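Local coordinates for protein Ulp1-like SUMO protease (Chaetomium thermophilum, PDB 6DG4) that probably cleaves SUMO from its precursor and from modified proteins as a C48-family cysteine protease, the chain here being its C-terminal catalytic domain, at residues R9-T13 / A222-Q227; G67-I72 / L239-F244; R148-L153 / E185-F191; W200-F205 / L228-R232. One frame throughout, in Å; residues are numbered along the deposited sequence.

Contact 1: residues R9-T13 / A222-Q227; sequences RQLIT and AYTEAQ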
loop_
_atom_site.group_PDB
_atom_site.type_symbol
_atom_site.label_atom_id
_atom_site.label_comp_id
_atom_site.label_asym_id
_atom_site.label_seq_id
_atom_site.Cartn_x
_atom_site.Cartn_y
_atom_site.Cartn_z
ATOM N N ARG A 9 16.966 2.115 -9.709
ATOM C CA ARG A 9 17.962 2.649 -8.790
ATOM C C ARG A 9 17.587 2.173 -7.392
ATOM O O ARG A 9 16.534 1.565 -7.186
ATOM C CB ARG A 9 18.096 4.177 -8.898
ATOM C CG ARG A 9 16.805 4.963 -8.833
ATOM C CD ARG A 9 16.299 5.152 -7.413
ATOM N NE ARG A 9 15.149 6.051 -7.391
ATOM C CZ ARG A 9 14.353 6.237 -6.344
ATOM N NH1 ARG A 9 14.578 5.593 -5.205
ATOM N NH2 ARG A 9 13.321 7.062 -6.447
ATOM N N GLN A 10 18.475 2.424 -6.434
ATOM C CA GLN A 10 18.253 1.999 -5.057
ATOM C C GLN A 10 16.919 2.521 -4.534
ATOM O O GLN A 10 16.654 3.727 -4.556
ATOM C CB GLN A 10 19.393 2.539 -4.189
ATOM C CG GLN A 10 19.407 1.997 -2.774
ATOM C CD GLN A 10 20.018 0.624 -2.695
ATOM O OE1 GLN A 10 21.120 0.401 -3.194
ATOM N NE2 GLN A 10 19.298 -0.317 -2.083
ATOM N N LEU A 11 16.094 1.605 -4.020
ATOM C CA LEU A 11 14.735 1.970 -3.629
ATOM C C LEU A 11 14.721 2.853 -2.386
ATOM O O LEU A 11 13.979 3.839 -2.328
ATOM C CB LEU A 11 13.894 0.714 -3.391
ATOM C CG LEU A 11 12.446 0.965 -2.952
ATOM C CD1 LEU A 11 11.656 1.657 -4.055
ATOM C CD2 LEU A 11 11.772 -0.330 -2.535
ATOM N N ILE A 12 15.502 2.494 -1.370
ATOM C CA ILE A 12 15.488 3.177 -0.081
ATOM C C ILE A 12 16.847 3.829 0.099
ATOM O O ILE A 12 17.851 3.135 0.309
ATOM C CB ILE A 12 15.184 2.215 1.074
ATOM C CG1 ILE A 12 13.872 1.478 0.812
ATOM C CG2 ILE A 12 15.129 2.972 2.390
ATOM C CD1 ILE A 12 13.558 0.406 1.831
ATOM N N THR A 13 16.879 5.157 0.016
ATOM C CA THR A 13 18.108 5.931 0.021
ATOM C C THR A 13 18.052 7.029 1.074
ATOM O O THR A 13 16.973 7.501 1.436
ATOM C CB THR A 13 18.318 6.582 -1.354
ATOM O OG1 THR A 13 17.113 7.242 -1.756
ATOM C CG2 THR A 13 18.674 5.557 -2.407
ATOM N N ALA A 222 14.770 -5.550 -4.198
ATOM C CA ALA A 222 14.755 -4.102 -4.043
ATOM C C ALA A 222 15.132 -3.567 -2.667
ATOM O O ALA A 222 15.582 -2.423 -2.588
ATOM C CB ALA A 222 13.372 -3.541 -4.405
ATOM N N TYR A 223 14.958 -4.322 -1.584
ATOM C CA TYR A 223 15.186 -3.741 -0.263
ATOM C C TYR A 223 15.426 -4.844 0.759
ATOM O O TYR A 223 15.274 -6.035 0.471
ATOM C CB TYR A 223 14.037 -2.793 0.136
ATOM C CG TYR A 223 12.733 -3.453 0.538
ATOM C CD1 TYR A 223 11.803 -3.866 -0.415
ATOM C CD2 TYR A 223 12.421 -3.637 1.874
ATOM C CE1 TYR A 223 10.610 -4.462 -0.039
ATOM C CE2 TYR A 223 11.235 -4.234 2.262
ATOM C CZ TYR A 223 10.330 -4.641 1.311
ATOM O OH TYR A 223 9.154 -5.227 1.736
ATOM N N THR A 224 15.837 -4.418 1.961
ATOM C CA THR A 224 16.078 -5.310 3.081
ATOM C C THR A 224 15.418 -4.760 4.342
ATOM O O THR A 224 15.116 -3.566 4.447
ATOM C CB THR A 224 17.573 -5.448 3.390
ATOM O OG1 THR A 224 18.025 -4.222 3.977
ATOM C CG2 THR A 224 18.381 -5.744 2.134
ATOM N N GLU A 225 15.235 -5.650 5.318
ATOM C CA GLU A 225 14.672 -5.243 6.601
ATOM C C GLU A 225 15.529 -4.180 7.284
ATOM O O GLU A 225 14.999 -3.256 7.912
ATOM C CB GLU A 225 14.506 -6.464 7.507
ATOM C CG GLU A 225 13.855 -6.136 8.842
ATOM C CD GLU A 225 13.474 -7.370 9.641
ATOM O OE1 GLU A 225 14.350 -8.242 9.836
ATOM O OE2 GLU A 225 12.302 -7.462 10.084
ATOM N N ALA A 226 16.856 -4.292 7.184
ATOM C CA ALA A 226 17.729 -3.338 7.860
ATOM C C ALA A 226 17.598 -1.919 7.314
ATOM O O ALA A 226 18.029 -0.973 7.983
ATOM C CB ALA A 226 19.182 -3.801 7.772
ATOM N N GLN A 227 17.019 -1.747 6.126
ATOM C CA GLN A 227 16.784 -0.425 5.555
ATOM C C GLN A 227 15.500 0.228 6.056
ATOM O O GLN A 227 15.235 1.386 5.716
ATOM C CB GLN A 227 16.722 -0.520 4.028
ATOM C CG GLN A 227 18.024 -0.919 3.387
ATOM C CD GLN A 227 17.858 -1.328 1.948
ATOM O OE1 GLN A 227 16.743 -1.492 1.462
ATOM N NE2 GLN A 227 18.966 -1.518 1.263
HETATM O O HOH W 1 16.590 -0.281 -1.067
HETATM O O HOH W 2 16.654 -1.095 -4.694
#

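Contact 2: residues G67-I72 / L239-F244; sequences GAIFYI and LLNGGF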
loop_
_atom_site.group_PDB
_atom_site.type_symbol
_atom_site.label_atom_id
_atom_site.label_comp_id
_atom_site.label_asym_id
_atom_site.label_seq_id
_atom_site.Cartn_x
_atom_site.Cartn_y
_atom_site.Cartn_z
ATOM N N GLY A 67 -2.608 6.469 4.493
ATOM C CA GLY A 67 -2.165 7.674 3.813
ATOM C C GLY A 67 -1.098 7.383 2.779
ATOM O O GLY A 67 -1.173 7.846 1.637
ATOM N N ALA A 68 -0.094 6.597 3.163
ATOM C CA ALA A 68 0.992 6.292 2.243
ATOM C C ALA A 68 0.496 5.501 1.044
ATOM O O ALA A 68 0.873 5.789 -0.097
ATOM C CB ALA A 68 2.079 5.508 2.972
ATOM N N ILE A 69 -0.348 4.498 1.280
ATOM C CA ILE A 69 -0.795 3.643 0.187
ATOM C C ILE A 69 -1.701 4.409 -0.771
ATOM O O ILE A 69 -1.629 4.213 -1.990
ATOM C CB ILE A 69 -1.419 2.351 0.744
ATOM C CG1 ILE A 69 -0.317 1.529 1.431
ATOM C CG2 ILE A 69 -2.059 1.556 -0.352
ATOM C CD1 ILE A 69 -0.802 0.341 2.229
ATOM N N PHE A 70 -2.543 5.311 -0.256
ATOM C CA PHE A 70 -3.338 6.155 -1.144
ATOM C C PHE A 70 -2.442 7.007 -2.041
ATOM O O PHE A 70 -2.759 7.227 -3.215
ATOM C CB PHE A 70 -4.296 7.034 -0.335
ATOM C CG PHE A 70 -5.648 6.403 -0.089
ATOM C CD1 PHE A 70 -5.763 5.094 0.355
ATOM C CD2 PHE A 70 -6.804 7.133 -0.286
ATOM C CE1 PHE A 70 -7.013 4.518 0.568
ATOM C CE2 PHE A 70 -8.042 6.570 -0.071
ATOM C CZ PHE A 70 -8.147 5.261 0.367
ATOM N N TYR A 71 -1.309 7.484 -1.513
ATOM C CA TYR A 71 -0.388 8.262 -2.337
ATOM C C TYR A 71 0.271 7.413 -3.422
ATOM O O TYR A 71 0.560 7.935 -4.506
ATOM C CB TYR A 71 0.679 8.947 -1.479
ATOM C CG TYR A 71 0.234 10.237 -0.803
ATOM C CD1 TYR A 71 -0.477 11.203 -1.497
ATOM C CD2 TYR A 71 0.545 10.492 0.525
ATOM C CE1 TYR A 71 -0.873 12.377 -0.896
ATOM C CE2 TYR A 71 0.147 11.676 1.140
ATOM C CZ TYR A 71 -0.565 12.613 0.420
ATOM O OH TYR A 71 -0.969 13.788 1.018
ATOM N N ILE A 72 0.527 6.123 -3.156
ATOM C CA ILE A 72 1.041 5.233 -4.197
ATOM C C ILE A 72 0.055 5.175 -5.352
ATOM O O ILE A 72 0.414 5.354 -6.522
ATOM C CB ILE A 72 1.291 3.821 -3.633
ATOM C CG1 ILE A 72 2.292 3.847 -2.481
ATOM C CG2 ILE A 72 1.779 2.882 -4.735
ATOM C CD1 ILE A 72 2.400 2.517 -1.750
ATOM N N LEU A 239 4.797 11.976 3.257
ATOM C CA LEU A 239 3.555 12.481 3.830
ATOM C C LEU A 239 3.609 13.995 4.012
ATOM O O LEU A 239 2.654 14.703 3.670
ATOM C CB LEU A 239 3.253 11.775 5.152
ATOM C CG LEU A 239 2.964 10.274 5.048
ATOM C CD1 LEU A 239 2.918 9.632 6.417
ATOM C CD2 LEU A 239 1.665 9.989 4.293
ATOM N N LEU A 240 4.732 14.518 4.516
ATOM C CA LEU A 240 4.863 15.962 4.690
ATOM C C LEU A 240 4.859 16.688 3.351
ATOM O O LEU A 240 4.378 17.823 3.259
ATOM C CB LEU A 240 6.155 16.281 5.442
ATOM C CG LEU A 240 6.214 15.783 6.883
ATOM C CD1 LEU A 240 7.599 15.976 7.462
ATOM C CD2 LEU A 240 5.171 16.490 7.733
ATOM N N ASN A 241 5.398 16.042 2.313
ATOM C CA ASN A 241 5.472 16.607 0.972
ATOM C C ASN A 241 4.123 16.621 0.270
ATOM O O ASN A 241 3.970 17.314 -0.742
ATOM C CB ASN A 241 6.447 15.746 0.156
ATOM C CG ASN A 241 6.750 16.319 -1.209
ATOM O OD1 ASN A 241 7.309 17.411 -1.338
ATOM N ND2 ASN A 241 6.430 15.557 -2.241
ATOM N N GLY A 242 3.154 15.859 0.763
ATOM C CA GLY A 242 1.897 15.714 0.066
ATOM C C GLY A 242 1.893 14.680 -1.035
ATOM O O GLY A 242 1.085 14.789 -1.961
ATOM N N GLY A 243 2.796 13.694 -0.987
ATOM C CA GLY A 243 2.718 12.557 -1.881
ATOM C C GLY A 243 3.999 12.302 -2.652
ATOM O O GLY A 243 5.037 12.941 -2.435
ATOM N N PHE A 244 3.914 11.325 -3.561
ATOM C CA PHE A 244 5.036 10.913 -4.401
ATOM C C PHE A 244 5.069 11.819 -5.626
ATOM O O PHE A 244 4.681 11.448 -6.736
ATOM C CB PHE A 244 4.898 9.451 -4.801
ATOM C CG PHE A 244 5.031 8.496 -3.657
ATOM C CD1 PHE A 244 6.276 8.176 -3.150
ATOM C CD2 PHE A 244 3.914 7.910 -3.090
ATOM C CE1 PHE A 244 6.405 7.294 -2.098
ATOM C CE2 PHE A 244 4.037 7.032 -2.037
ATOM C CZ PHE A 244 5.286 6.717 -1.545
HETATM O O HOH W 3 1.363 10.581 -4.587
HETATM O O HOH W 4 -0.053 14.220 3.445
#

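Contact 3: residues R148-L153 / E185-F191; sequences RTVSHL and EWQAVDF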
loop_
_atom_site.group_PDB
_atom_site.type_symbol
_atom_site.label_atom_id
_atom_site.label_comp_id
_atom_site.label_asym_id
_atom_site.label_seq_id
_atom_site.Cartn_x
_atom_site.Cartn_y
_atom_site.Cartn_z
ATOM N N ARG A 148 -5.318 -11.324 -14.009
ATOM C CA ARG A 148 -6.224 -12.313 -13.436
ATOM C C ARG A 148 -5.560 -13.030 -12.260
ATOM O O ARG A 148 -5.637 -14.252 -12.131
ATOM C CB ARG A 148 -6.746 -13.309 -14.477
ATOM C CG ARG A 148 -7.254 -12.699 -15.780
ATOM C CD ARG A 148 -8.530 -11.869 -15.636
ATOM N NE ARG A 148 -9.088 -11.617 -16.958
ATOM C CZ ARG A 148 -8.746 -10.610 -17.755
ATOM N NH1 ARG A 148 -7.860 -9.715 -17.365
ATOM N NH2 ARG A 148 -9.287 -10.513 -18.962
ATOM N N THR A 149 -4.919 -12.259 -11.381
ATOM C CA THR A 149 -4.289 -12.850 -10.211
ATOM C C THR A 149 -4.724 -12.160 -8.927
ATOM O O THR A 149 -5.075 -10.974 -8.911
ATOM C CB THR A 149 -2.749 -12.838 -10.280
ATOM O OG1 THR A 149 -2.259 -11.491 -10.293
ATOM C CG2 THR A 149 -2.273 -13.585 -11.510
ATOM N N VAL A 150 -4.681 -12.932 -7.848
ATOM C CA VAL A 150 -4.760 -12.401 -6.498
ATOM C C VAL A 150 -3.506 -12.837 -5.756
ATOM O O VAL A 150 -2.954 -13.913 -6.013
ATOM C CB VAL A 150 -6.023 -12.860 -5.738
ATOM C CG1 VAL A 150 -7.288 -12.523 -6.534
ATOM C CG2 VAL A 150 -5.962 -14.352 -5.422
ATOM N N SER A 151 -3.072 -12.002 -4.816
ATOM C CA SER A 151 -1.878 -12.286 -4.040
ATOM C C SER A 151 -2.046 -11.748 -2.628
ATOM O O SER A 151 -2.763 -10.771 -2.393
ATOM C CB SER A 151 -0.622 -11.641 -4.642
ATOM O OG SER A 151 -0.421 -12.038 -5.988
ATOM N N HIS A 152 -1.348 -12.385 -1.699
ATOM C CA HIS A 152 -1.259 -11.923 -0.322
ATOM C C HIS A 152 0.214 -11.923 0.049
ATOM O O HIS A 152 0.852 -12.982 0.051
ATOM C CB HIS A 152 -2.054 -12.851 0.596
ATOM C CG HIS A 152 -2.005 -12.457 2.037
ATOM N ND1 HIS A 152 -1.827 -13.373 3.050
ATOM C CD2 HIS A 152 -2.095 -11.246 2.635
ATOM C CE1 HIS A 152 -1.828 -12.746 4.212
ATOM N NE2 HIS A 152 -1.983 -11.454 3.988
ATOM N N LEU A 153 0.755 -10.740 0.345
ATOM C CA LEU A 153 2.169 -10.584 0.669
ATOM C C LEU A 153 2.291 -10.403 2.176
ATOM O O LEU A 153 1.896 -9.365 2.721
ATOM C CB LEU A 153 2.798 -9.406 -0.070
ATOM C CG LEU A 153 3.074 -9.637 -1.557
ATOM C CD1 LEU A 153 1.800 -9.545 -2.381
ATOM C CD2 LEU A 153 4.122 -8.667 -2.078
ATOM N N GLU A 185 -9.373 -19.225 -15.168
ATOM C CA GLU A 185 -8.388 -18.289 -15.698
ATOM C C GLU A 185 -7.833 -17.352 -14.636
ATOM O O GLU A 185 -6.886 -16.618 -14.923
ATOM C CB GLU A 185 -8.968 -17.526 -16.903
ATOM C CG GLU A 185 -9.029 -18.418 -18.156
ATOM C CD GLU A 185 -9.754 -17.822 -19.355
ATOM O OE1 GLU A 185 -9.413 -16.703 -19.797
ATOM O OE2 GLU A 185 -10.652 -18.511 -19.886
ATOM N N TRP A 186 -8.370 -17.390 -13.419
ATOM C CA TRP A 186 -7.827 -16.675 -12.275
ATOM C C TRP A 186 -6.939 -17.606 -11.459
ATOM O O TRP A 186 -7.148 -18.821 -11.422
ATOM C CB TRP A 186 -8.961 -16.142 -11.386
ATOM C CG TRP A 186 -9.565 -14.887 -11.931
ATOM C CD1 TRP A 186 -10.515 -14.787 -12.908
ATOM C CD2 TRP A 186 -9.227 -13.548 -11.560
ATOM N NE1 TRP A 186 -10.800 -13.464 -13.157
ATOM C CE2 TRP A 186 -10.016 -12.685 -12.346
ATOM C CE3 TRP A 186 -8.341 -12.994 -10.630
ATOM C CZ2 TRP A 186 -9.938 -11.299 -12.231
ATOM C CZ3 TRP A 186 -8.268 -11.624 -10.518
ATOM C CH2 TRP A 186 -9.054 -10.790 -11.318
ATOM N N GLN A 187 -5.933 -17.028 -10.810
ATOM C CA GLN A 187 -5.108 -17.812 -9.910
ATOM C C GLN A 187 -4.551 -16.939 -8.802
ATOM O O GLN A 187 -4.425 -15.718 -8.935
ATOM C CB GLN A 187 -3.944 -18.506 -10.617
ATOM C CG GLN A 187 -2.986 -17.582 -11.297
ATOM C CD GLN A 187 -2.063 -18.333 -12.237
ATOM O OE1 GLN A 187 -1.149 -19.036 -11.801
ATOM N NE2 GLN A 187 -2.307 -18.201 -13.536
ATOM N N ALA A 188 -4.230 -17.593 -7.699
ATOM C CA ALA A 188 -3.486 -16.975 -6.619
ATOM C C ALA A 188 -2.003 -17.173 -6.898
ATOM O O ALA A 188 -1.571 -18.279 -7.235
ATOM C CB ALA A 188 -3.870 -17.612 -5.286
ATOM N N VAL A 189 -1.235 -16.094 -6.785
ATOM C CA VAL A 189 0.192 -16.107 -7.077
ATOM C C VAL A 189 0.927 -15.561 -5.863
ATOM O O VAL A 189 0.565 -14.502 -5.337
ATOM C CB VAL A 189 0.525 -15.254 -8.315
ATOM C CG1 VAL A 189 2.034 -15.098 -8.479
ATOM C CG2 VAL A 189 -0.102 -15.865 -9.565
ATOM N N ASP A 190 1.955 -16.280 -5.422
ATOM C CA ASP A 190 2.835 -15.801 -4.371
ATOM C C ASP A 190 4.023 -15.072 -4.984
ATOM O O ASP A 190 4.558 -15.484 -6.020
ATOM C CB ASP A 190 3.361 -16.958 -3.520
ATOM C CG ASP A 190 2.338 -17.484 -2.532
ATOM O OD1 ASP A 190 1.581 -16.696 -1.929
ATOM O OD2 ASP A 190 2.309 -18.710 -2.340
ATOM N N PHE A 191 4.422 -13.985 -4.339
ATOM C CA PHE A 191 5.630 -13.255 -4.684
ATOM C C PHE A 191 6.614 -13.349 -3.528
ATOM O O PHE A 191 6.232 -13.194 -2.365
ATOM C CB PHE A 191 5.329 -11.775 -4.950
ATOM C CG PHE A 191 4.511 -11.543 -6.179
ATOM C CD1 PHE A 191 5.107 -11.546 -7.425
ATOM C CD2 PHE A 191 3.149 -11.324 -6.093
ATOM C CE1 PHE A 191 4.363 -11.341 -8.565
ATOM C CE2 PHE A 191 2.393 -11.120 -7.234
ATOM C CZ PHE A 191 3.001 -11.132 -8.471
HETATM O O HOH W 5 -4.167 -15.925 -14.125
HETATM O O HOH W 6 -0.108 -14.722 -2.674
HETATM O O HOH W 7 2.819 -13.273 -2.088
#

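Contact 4: residues W200-F205 / L228-R232; sequences WDCGVF and LPLQR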
loop_
_atom_site.group_PDB
_atom_site.type_symbol
_atom_site.label_atom_id
_atom_site.label_comp_id
_atom_site.label_asym_id
_atom_site.label_seq_id
_atom_site.Cartn_x
_atom_site.Cartn_y
_atom_site.Cartn_z
ATOM N N TRP A 200 7.392 -5.051 14.712
ATOM C CA TRP A 200 7.034 -3.649 14.534
ATOM C C TRP A 200 7.195 -3.191 13.093
ATOM O O TRP A 200 6.680 -2.128 12.735
ATOM C CB TRP A 200 7.886 -2.738 15.434
ATOM C CG TRP A 200 9.374 -2.926 15.238
ATOM C CD1 TRP A 200 10.097 -2.646 14.111
ATOM C CD2 TRP A 200 10.312 -3.445 16.193
ATOM N NE1 TRP A 200 11.422 -2.957 14.306
ATOM C CE2 TRP A 200 11.580 -3.451 15.573
ATOM C CE3 TRP A 200 10.208 -3.893 17.513
ATOM C CZ2 TRP A 200 12.727 -3.898 16.221
ATOM C CZ3 TRP A 200 11.354 -4.329 18.157
ATOM C CH2 TRP A 200 12.593 -4.328 17.510
ATOM N N ASP A 201 7.907 -3.950 12.267
ATOM C CA ASP A 201 8.184 -3.499 10.913
ATOM C C ASP A 201 7.075 -3.846 9.928
ATOM O O ASP A 201 7.137 -3.395 8.784
ATOM C CB ASP A 201 9.529 -4.055 10.423
ATOM C CG ASP A 201 10.707 -3.188 10.838
ATOM O OD1 ASP A 201 10.536 -1.962 10.981
ATOM O OD2 ASP A 201 11.812 -3.737 11.007
ATOM N N CYS A 202 6.046 -4.589 10.345
ATOM C CA CYS A 202 5.038 -5.069 9.400
ATOM C C CYS A 202 4.401 -3.944 8.585
ATOM O O CYS A 202 4.161 -4.105 7.383
ATOM C CB CYS A 202 3.958 -5.873 10.132
ATOM S SG CYS A 202 3.004 -4.956 11.392
ATOM N N GLY A 203 4.074 -2.817 9.217
ATOM C CA GLY A 203 3.472 -1.728 8.469
ATOM C C GLY A 203 4.413 -1.132 7.444
ATOM O O GLY A 203 3.979 -0.686 6.376
ATOM N N VAL A 204 5.714 -1.117 7.746
ATOM C CA VAL A 204 6.676 -0.584 6.787
ATOM C C VAL A 204 6.866 -1.555 5.626
ATOM O O VAL A 204 6.976 -1.144 4.464
ATOM C CB VAL A 204 8.006 -0.228 7.477
ATOM C CG1 VAL A 204 8.867 0.584 6.529
ATOM C CG2 VAL A 204 7.766 0.537 8.780
ATOM N N PHE A 205 6.918 -2.856 5.917
ATOM C CA PHE A 205 6.937 -3.844 4.846
ATOM C C PHE A 205 5.698 -3.717 3.963
ATOM O O PHE A 205 5.788 -3.807 2.733
ATOM C CB PHE A 205 6.965 -5.257 5.437
ATOM C CG PHE A 205 8.322 -5.723 5.903
ATOM C CD1 PHE A 205 9.320 -6.013 4.992
ATOM C CD2 PHE A 205 8.572 -5.941 7.247
ATOM C CE1 PHE A 205 10.549 -6.475 5.410
ATOM C CE2 PHE A 205 9.807 -6.398 7.669
ATOM C CZ PHE A 205 10.793 -6.667 6.746
ATOM N N LEU A 228 14.718 -0.459 6.868
ATOM C CA LEU A 228 13.407 0.073 7.209
ATOM C C LEU A 228 13.427 1.256 8.172
ATOM O O LEU A 228 12.535 2.104 8.073
ATOM C CB LEU A 228 12.475 -1.043 7.685
ATOM C CG LEU A 228 12.204 -2.097 6.608
ATOM C CD1 LEU A 228 11.192 -3.097 7.105
ATOM C CD2 LEU A 228 11.743 -1.495 5.280
ATOM N N PRO A 229 14.399 1.398 9.081
ATOM C CA PRO A 229 14.448 2.659 9.848
ATOM C C PRO A 229 14.555 3.879 8.950
ATOM O O PRO A 229 13.876 4.891 9.172
ATOM C CB PRO A 229 15.669 2.469 10.752
ATOM C CG PRO A 229 15.703 0.982 10.986
ATOM C CD PRO A 229 15.320 0.390 9.644
ATOM N N LEU A 230 15.370 3.792 7.905
ATOM C CA LEU A 230 15.444 4.879 6.939
ATOM C C LEU A 230 14.142 5.017 6.158
ATOM O O LEU A 230 13.687 6.135 5.892
ATOM C CB LEU A 230 16.620 4.625 6.007
ATOM C CG LEU A 230 16.725 5.503 4.772
ATOM C CD1 LEU A 230 16.803 6.972 5.155
ATOM C CD2 LEU A 230 17.950 5.052 3.978
ATOM N N GLN A 231 13.526 3.900 5.780
ATOM C CA GLN A 231 12.268 3.974 5.045
ATOM C C GLN A 231 11.190 4.689 5.849
ATOM O O GLN A 231 10.347 5.380 5.268
ATOM C CB GLN A 231 11.819 2.567 4.668
ATOM C CG GLN A 231 10.544 2.489 3.841
ATOM C CD GLN A 231 10.677 2.986 2.421
ATOM O OE1 GLN A 231 11.451 3.897 2.118
ATOM N NE2 GLN A 231 9.890 2.392 1.532
ATOM N N ARG A 232 11.197 4.553 7.179
ATOM C CA ARG A 232 10.252 5.312 7.993
ATOM C C ARG A 232 10.438 6.811 7.792
ATOM O O ARG A 232 9.458 7.558 7.707
ATOM C CB ARG A 232 10.412 4.953 9.469
ATOM C CG ARG A 232 10.010 3.533 9.794
ATOM C CD ARG A 232 10.587 3.113 11.136
ATOM N NE ARG A 232 10.229 1.735 11.454
ATOM C CZ ARG A 232 9.134 1.379 12.118
ATOM N NH1 ARG A 232 8.278 2.299 12.536
ATOM N NH2 ARG A 232 8.883 0.095 12.338
HETATM O O HOH W 8 12.406 -0.095 11.419
#

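Contact 1: residues R9-T13 / A222-Q227
Q10 brings its amide up to that of Q227 where the loop ahead of helix 17-27 passes the 3-10 turn 225-227 that leads into helix 228-241; water, not a direct hydrogen bond, makes the polar side of this joint. A bend at the second torsion of Q10 (chi2 80°) delivers NE2 to a water that also accepts from I12 N and donates to A222 O and Q227 OE1, so four groups meet at one oxygen. The two amide planes stand 89° apart. L11 N gives its hydrogen to a second water, which donates to A222 O at 2.7 Å. The L11 side chain runs alongside Y223, its CD2 4.0 Å from A222 CB, while the Y223 hydroxyl reaches past the contact to N209 of helix 202-215. I12 places CD1 3.7 Å from Y223 CB and lays CG2 against Q227 O. Replacing Q227 with an alanine would probably cost the shared water one acceptor, leave T224 N without its side-chain partner and uncover a flank of I12. T224 N donates to Q227 OE1 at 3.1 Å, from above the carbonyl plane, 71° out of it.

Contact 2: residues G67-I72 / L239-F244
The backbones of helix 62-80 and the end of helix 228-241 come nearest where the CA atoms of Y71 and G243 are 5.3 Å apart, just beyond G242, whose positive phi (83°) closes the second helix in a Schellman motif. Y71 contributes the largest share of the buried surface. Its CG stands beside the backbone N (chi1 -81°), which lays the ring flat under the glycine turn. G243 CA sits over the ring face in a CH-pi contact, 3.5 Å from the centroid and 13° off the normal, and G242 O comes within 3.3 Å of Y71 CE1. G243 packs so close to Y71 CD1 that a CB there would clash, and the backbone angles of G242 and G243 by themselves call for glycine. At the ring edge L239 CD2 touches CE2, and a water joins Y71 OH, 2.6 Å away, to L239 O. A leucine in place of Y71 would probably take away the flat platform beneath G243 and leave that water without its hydroxyl mate. F244 turns its own ring edge-on to A68 O and Y71 O, with CE2 3.7 Å from I72 CG1; a second water links F244 N to Y71 O. N241 ND2 donates to G243 O at 3.0 Å and also to K245 O, tying the end of the helix to the chain that leaves it. Around this contact, A68 and I72 pack on helix 202-215 through I207, A210, I211 and A214, while I69, pointing away from 239-244, rests on L129 and P131 of strand 127-134.

Contact 3: residues R148-L153 / E185-F191
S151 OG donates to V189 O at 2.7 Å, the shortest bond between strand 149-153 and the edge segment 185-191, which a beta-alpha-beta unit brings side by side in parallel through helix 163-177. With OG beside its own backbone N (chi1 -56°), S151 can reach this carbonyl and also lie at the edge of the F191 ring, near CE2. A water that accepts from H152 N lies close to V189 O and D190 OD1; the same carboxylate oxygen takes a hydrogen bond from G161 N and a salt bridge from K166. The backbone ladder starts with Q187 N to R148 O and V150 N to Q187 O and finishes with V189 N to V150 O at 2.9 Å. T149 and Q187 project from one face of the sheet, V150 and A188 from the other. T149 CG2 meets V189 CG2 at 3.7 Å, and V150 CG2 touches A188 CB. Past V189, where direct backbone bonding stops, a water accepts from F191 N and lies 2.9 Å from H152 O. At the other end R148 and T149 both face R144 of strand 137-144, a G1 beta bulge, and here W186 covers the start of the strand. The bent R148 chain passes its CD close to CE2 and NE1 of the indole before NH1 turns to P145 O. R148 CA stands over the six-membered ring of W186, 3.5 Å from its centroid and 10° off the normal.

Contact 4: residues W200-F205 / L228-R232
The R232 guanidinium is covered on one face by V204 CG2, 3.6 Å above the plane and over its centre, while D201 OD1 and W200 O meet its edge. The F205 ring has L228 CD1 over the centre of one face, a CH-pi contact 3.6 Å from the centroid. From the guanidinium edge R232 NH2 makes a salt bridge to D201 OD1 at 3.0 Å, with a nearly straight N-H...O angle of 167°, and a weak second bond to W200 O. The aspartate oxygen is approached on its anti side, 28° out of the carboxylate plane, and a water spans the same pair, accepting from R232 NE and donating to D201 OD1. NH1 turns elsewhere, to A58 O and L53 O, and bonds from NE, NH1 and NH2 together are likely to hold the guanidinium in one rotation. L228 CD2 packs on V204 CG1 at 3.8 Å, and Q231 CG touches the same methyl. The V204 torsion (chi1 -168°) splits the methyls, CG1 going to L228 and Q231 and CG2 to R232. The contact thus packs the beginnings of helices 202-215 and 228-241 together beside the D-C-G sequence of C48 proteases, in which C202, touching H137, is probably the nucleophile.

Contacts 1 and 4 adjoin, their centres about 11 Å apart: Y223 OH of contact 1 packs 3.4 Å from F205 CD1 of contact 4, and I12 lies against Q231. Contact 2 uses the far end of helix 228-241, its centre about 15 Å from that of contact 4, so this helix meets helix 202-215 at its start and helix 62-80 at its end. Contact 3 is remote, its centre about 26 Å from that of contact 2, on the opposite side of the chain's centre, and about 24 Å from that of contact 4. Its strand 149-153 pairs with strand 137-144, which carries H137, so the sheet connects contact 3 to the probable active site, whose C202 lies within segment 200-205 of contact 4.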